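Local coordinates for D-alanine--D-alanine ligase (Coxiella burnetii, PDB 3TQT), which catalyses the ATP-dependent joining of two D-alanine molecules into D-alanyl-D-alanine, a building block of the peptidoglycan cell wall, at residues A[3-11]-A[25-35]. Sequence-based numbering, arbitrary orientation.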
loop_
_atom_site.group_PDB
_atom_site.type_symbol
_atom_site.label_atom_id
_atom_site.label_comp_id
_atom_site.label_asym_id
_atom_site.label_seq_id
_atom_site.Cartn_x
_atom_site.Cartn_y
_atom_site.Cartn_z
ATOM N N GLU A 3 4.550 -31.066 13.599
ATOM C CA GLU A 3 5.988 -31.036 13.848
ATOM C C GLU A 3 6.720 -30.001 12.979
ATOM O O GLU A 3 7.840 -29.588 13.299
ATOM C CB GLU A 3 6.596 -32.428 13.661
ATOM C CG GLU A 3 5.977 -33.479 14.556
ATOM C CD GLU A 3 6.627 -34.836 14.394
ATOM O OE1 GLU A 3 7.361 -35.032 13.402
ATOM O OE2 GLU A 3 6.405 -35.705 15.262
ATOM N N LYS A 4 6.082 -29.579 11.889
ATOM C CA LYS A 4 6.685 -28.606 10.978
ATOM C C LYS A 4 5.760 -27.419 10.719
ATOM O O LYS A 4 4.541 -27.514 10.863
ATOM C CB LYS A 4 7.081 -29.272 9.657
ATOM C CG LYS A 4 8.055 -30.419 9.832
ATOM C CD LYS A 4 8.479 -31.024 8.510
ATOM C CE LYS A 4 9.400 -32.228 8.728
ATOM N NZ LYS A 4 9.996 -32.655 7.432
ATOM N N LEU A 5 6.354 -26.292 10.357
ATOM C CA LEU A 5 5.588 -25.121 9.990
ATOM C C LEU A 5 5.246 -25.251 8.523
ATOM O O LEU A 5 6.099 -25.628 7.726
ATOM C CB LEU A 5 6.437 -23.862 10.172
ATOM C CG LEU A 5 6.690 -23.417 11.604
ATOM C CD1 LEU A 5 7.712 -22.290 11.638
ATOM C CD2 LEU A 5 5.376 -22.976 12.223
ATOM N N HIS A 6 4.012 -24.927 8.164
ATOM C CA HIS A 6 3.614 -24.937 6.756
ATOM C C HIS A 6 3.963 -23.609 6.114
ATOM O O HIS A 6 3.490 -22.566 6.548
ATOM C CB HIS A 6 2.111 -25.160 6.617
ATOM C CG HIS A 6 1.678 -26.560 6.909
ATOM N ND1 HIS A 6 1.634 -27.539 5.940
ATOM C CD2 HIS A 6 1.264 -27.144 8.057
ATOM C CE1 HIS A 6 1.212 -28.669 6.478
ATOM N NE2 HIS A 6 0.985 -28.456 7.762
ATOM N N ILE A 7 4.787 -23.660 5.074
ATOM C CA ILE A 7 5.199 -22.470 4.377
ATOM C C ILE A 7 4.619 -22.542 2.969
ATOM O O ILE A 7 4.776 -23.559 2.289
ATOM C CB ILE A 7 6.737 -22.412 4.285
ATOM C CG1 ILE A 7 7.348 -22.576 5.678
ATOM C CG2 ILE A 7 7.196 -21.128 3.611
ATOM C CD1 ILE A 7 6.996 -21.449 6.638
ATOM N N SER A 8 3.949 -21.473 2.551
ATOM C CA SER A 8 3.470 -21.347 1.174
ATOM C C SER A 8 4.319 -20.336 0.411
ATOM O O SER A 8 4.454 -19.183 0.819
ATOM C CB SER A 8 2.014 -20.894 1.156
ATOM O OG SER A 8 1.157 -21.973 1.476
ATOM N N VAL A 9 4.903 -20.765 -0.695
ATOM C CA VAL A 9 5.683 -19.846 -1.512
ATOM C C VAL A 9 4.841 -19.432 -2.710
ATOM O O VAL A 9 4.364 -20.286 -3.454
ATOM C CB VAL A 9 7.003 -20.484 -1.953
ATOM C CG1 VAL A 9 7.856 -19.483 -2.766
ATOM C CG2 VAL A 9 7.764 -20.983 -0.729
ATOM N N LEU A 10 4.621 -18.127 -2.869
ATOM C CA LEU A 10 3.808 -17.621 -3.976
ATOM C C LEU A 10 4.703 -17.178 -5.106
ATOM O O LEU A 10 5.647 -16.415 -4.893
ATOM C CB LEU A 10 2.953 -16.431 -3.540
ATOM C CG LEU A 10 1.657 -16.685 -2.769
ATOM C CD1 LEU A 10 1.779 -17.857 -1.811
ATOM C CD2 LEU A 10 1.220 -15.410 -2.039
ATOM N N CYS A 11 4.403 -17.635 -6.318
ATOM C CA CYS A 11 5.219 -17.266 -7.468
ATOM C C CYS A 11 4.399 -17.147 -8.739
ATOM O O CYS A 11 3.236 -17.546 -8.778
ATOM C CB CYS A 11 6.347 -18.268 -7.684
ATOM S SG CYS A 11 5.794 -19.897 -8.245
ATOM N N ALA A 25 11.398 -18.592 -6.640
ATOM C CA ALA A 25 10.647 -19.541 -5.834
ATOM C C ALA A 25 11.316 -20.909 -5.813
ATOM O O ALA A 25 11.315 -21.582 -4.788
ATOM C CB ALA A 25 9.225 -19.665 -6.328
ATOM N N LYS A 26 11.885 -21.325 -6.941
ATOM C CA LYS A 26 12.537 -22.623 -6.982
ATOM C C LYS A 26 13.738 -22.651 -6.048
ATOM O O LYS A 26 13.953 -23.619 -5.336
ATOM C CB LYS A 26 12.946 -22.993 -8.402
ATOM C CG LYS A 26 11.779 -23.359 -9.291
ATOM C CD LYS A 26 12.279 -23.718 -10.681
ATOM C CE LYS A 26 11.145 -24.149 -11.588
ATOM N NZ LYS A 26 11.098 -25.624 -11.738
ATOM N N ASN A 27 14.517 -21.583 -6.040
ATOM C CA ASN A 27 15.672 -21.540 -5.160
ATOM C C ASN A 27 15.237 -21.582 -3.709
ATOM O O ASN A 27 15.806 -22.300 -2.895
ATOM C CB ASN A 27 16.494 -20.274 -5.401
ATOM C CG ASN A 27 17.750 -20.237 -4.564
ATOM O OD1 ASN A 27 18.448 -21.243 -4.429
ATOM N ND2 ASN A 27 18.036 -19.086 -3.975
ATOM N N ILE A 28 14.222 -20.793 -3.392
ATOM C CA ILE A 28 13.706 -20.756 -2.038
ATOM C C ILE A 28 13.195 -22.143 -1.645
ATOM O O ILE A 28 13.511 -22.653 -0.571
ATOM C CB ILE A 28 12.593 -19.713 -1.922
ATOM C CG1 ILE A 28 13.209 -18.307 -1.972
ATOM C CG2 ILE A 28 11.784 -19.918 -0.627
ATOM C CD1 ILE A 28 12.204 -17.201 -2.147
ATOM N N VAL A 29 12.414 -22.756 -2.527
ATOM C CA VAL A 29 11.854 -24.080 -2.234
ATOM C C VAL A 29 12.966 -25.109 -2.067
ATOM O O VAL A 29 12.914 -25.969 -1.197
ATOM C CB VAL A 29 10.857 -24.521 -3.309
ATOM C CG1 VAL A 29 10.597 -26.021 -3.232
ATOM C CG2 VAL A 29 9.551 -23.732 -3.140
ATOM N N ASN A 30 13.992 -24.988 -2.893
ATOM C CA ASN A 30 15.124 -25.900 -2.836
ATOM C C ASN A 30 15.982 -25.681 -1.595
ATOM O O ASN A 30 16.694 -26.578 -1.147
ATOM C CB ASN A 30 15.985 -25.727 -4.092
ATOM C CG ASN A 30 17.016 -26.821 -4.238
ATOM O OD1 ASN A 30 16.715 -27.990 -4.015
ATOM N ND2 ASN A 30 18.240 -26.449 -4.604
ATOM N N THR A 31 15.900 -24.481 -1.037
ATOM C CA THR A 31 16.811 -24.074 0.024
ATOM C C THR A 31 16.163 -24.063 1.411
ATOM O O THR A 31 16.863 -24.149 2.423
ATOM C CB THR A 31 17.437 -22.698 -0.309
ATOM O OG1 THR A 31 18.136 -22.800 -1.562
ATOM C CG2 THR A 31 18.413 -22.278 0.757
ATOM N N LEU A 32 14.835 -23.963 1.466
ATOM C CA LEU A 32 14.119 -24.062 2.744
ATOM C C LEU A 32 14.447 -25.357 3.498
ATOM O O LEU A 32 14.386 -26.451 2.941
ATOM C CB LEU A 32 12.604 -23.956 2.545
ATOM C CG LEU A 32 12.067 -22.548 2.279
ATOM C CD1 LEU A 32 10.637 -22.608 1.773
ATOM C CD2 LEU A 32 12.154 -21.713 3.541
ATOM N N ASP A 33 14.767 -25.210 4.778
ATOM C CA ASP A 33 15.202 -26.330 5.604
ATOM C C ASP A 33 14.088 -27.376 5.669
ATOM O O ASP A 33 13.074 -27.167 6.307
ATOM C CB ASP A 33 15.553 -25.804 6.997
ATOM C CG ASP A 33 16.142 -26.864 7.900
ATOM O OD1 ASP A 33 15.926 -28.060 7.638
ATOM O OD2 ASP A 33 16.822 -26.484 8.874
ATOM N N ALA A 34 14.272 -28.494 4.982
ATOM C CA ALA A 34 13.248 -29.536 4.923
ATOM C C ALA A 34 12.877 -30.094 6.305
ATOM O O ALA A 34 11.797 -30.655 6.482
ATOM C CB ALA A 34 13.699 -30.657 4.006
ATOM N N ALA A 35 13.773 -29.941 7.275
ATOM C CA ALA A 35 13.498 -30.389 8.642
ATOM C C ALA A 35 12.461 -29.503 9.326
ATOM O O ALA A 35 11.733 -29.963 10.201
ATOM C CB ALA A 35 14.785 -30.433 9.471
#
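In the first beta-alpha-beta unit of the N-terminal domain, Val9 of strand 5-12 packs against Ala25, Ile28, Val29 and Leu32, at the end of helix 18-31 and just beyond it, and Ile7 against Leu32. The axes of strand segment 5-11 and helix segment 25-31 run nearly antiparallel (164°) and approach to 9.2 Å. Val9 sits at the middle of the contact and divides its two methyls. Val9 CG1, anti to the backbone N (chi1 -177°), reaches Ala25 CB at 3.8 Å, while Val9 CG2 lies among Ile28, Val29 and Leu32, 4.1 Å from Val29 CG2. The Leu32 side chain runs past that of Val9 in the opposite direction, and Leu32 CD1 also meets Ile7 CG2, at 4.2 Å. Toward the strand's C-terminal end the packing tightens: Cys11 CB stands 3.5 Å from Ala25 CB, closer than usual for two carbons, consistent with the small alanine side chain. At the other end, the extended chain of Lys4 runs alongside the turn at 33-35 and gives a hydrogen bond from Lys4 NZ to Ala34 O (2.9 Å, C=O...N angle 157°). That turn is itself shaped by Asp33 OD1, which accepts from Ala35 N in an Asx turn. Phe103 of strand 101-104 extends the apolar layer beside Val9 and Ile28. A helix laid over its own parallel strands through branched aliphatic side chains is characteristic of a Rossmann-like beta-alpha-beta crossover.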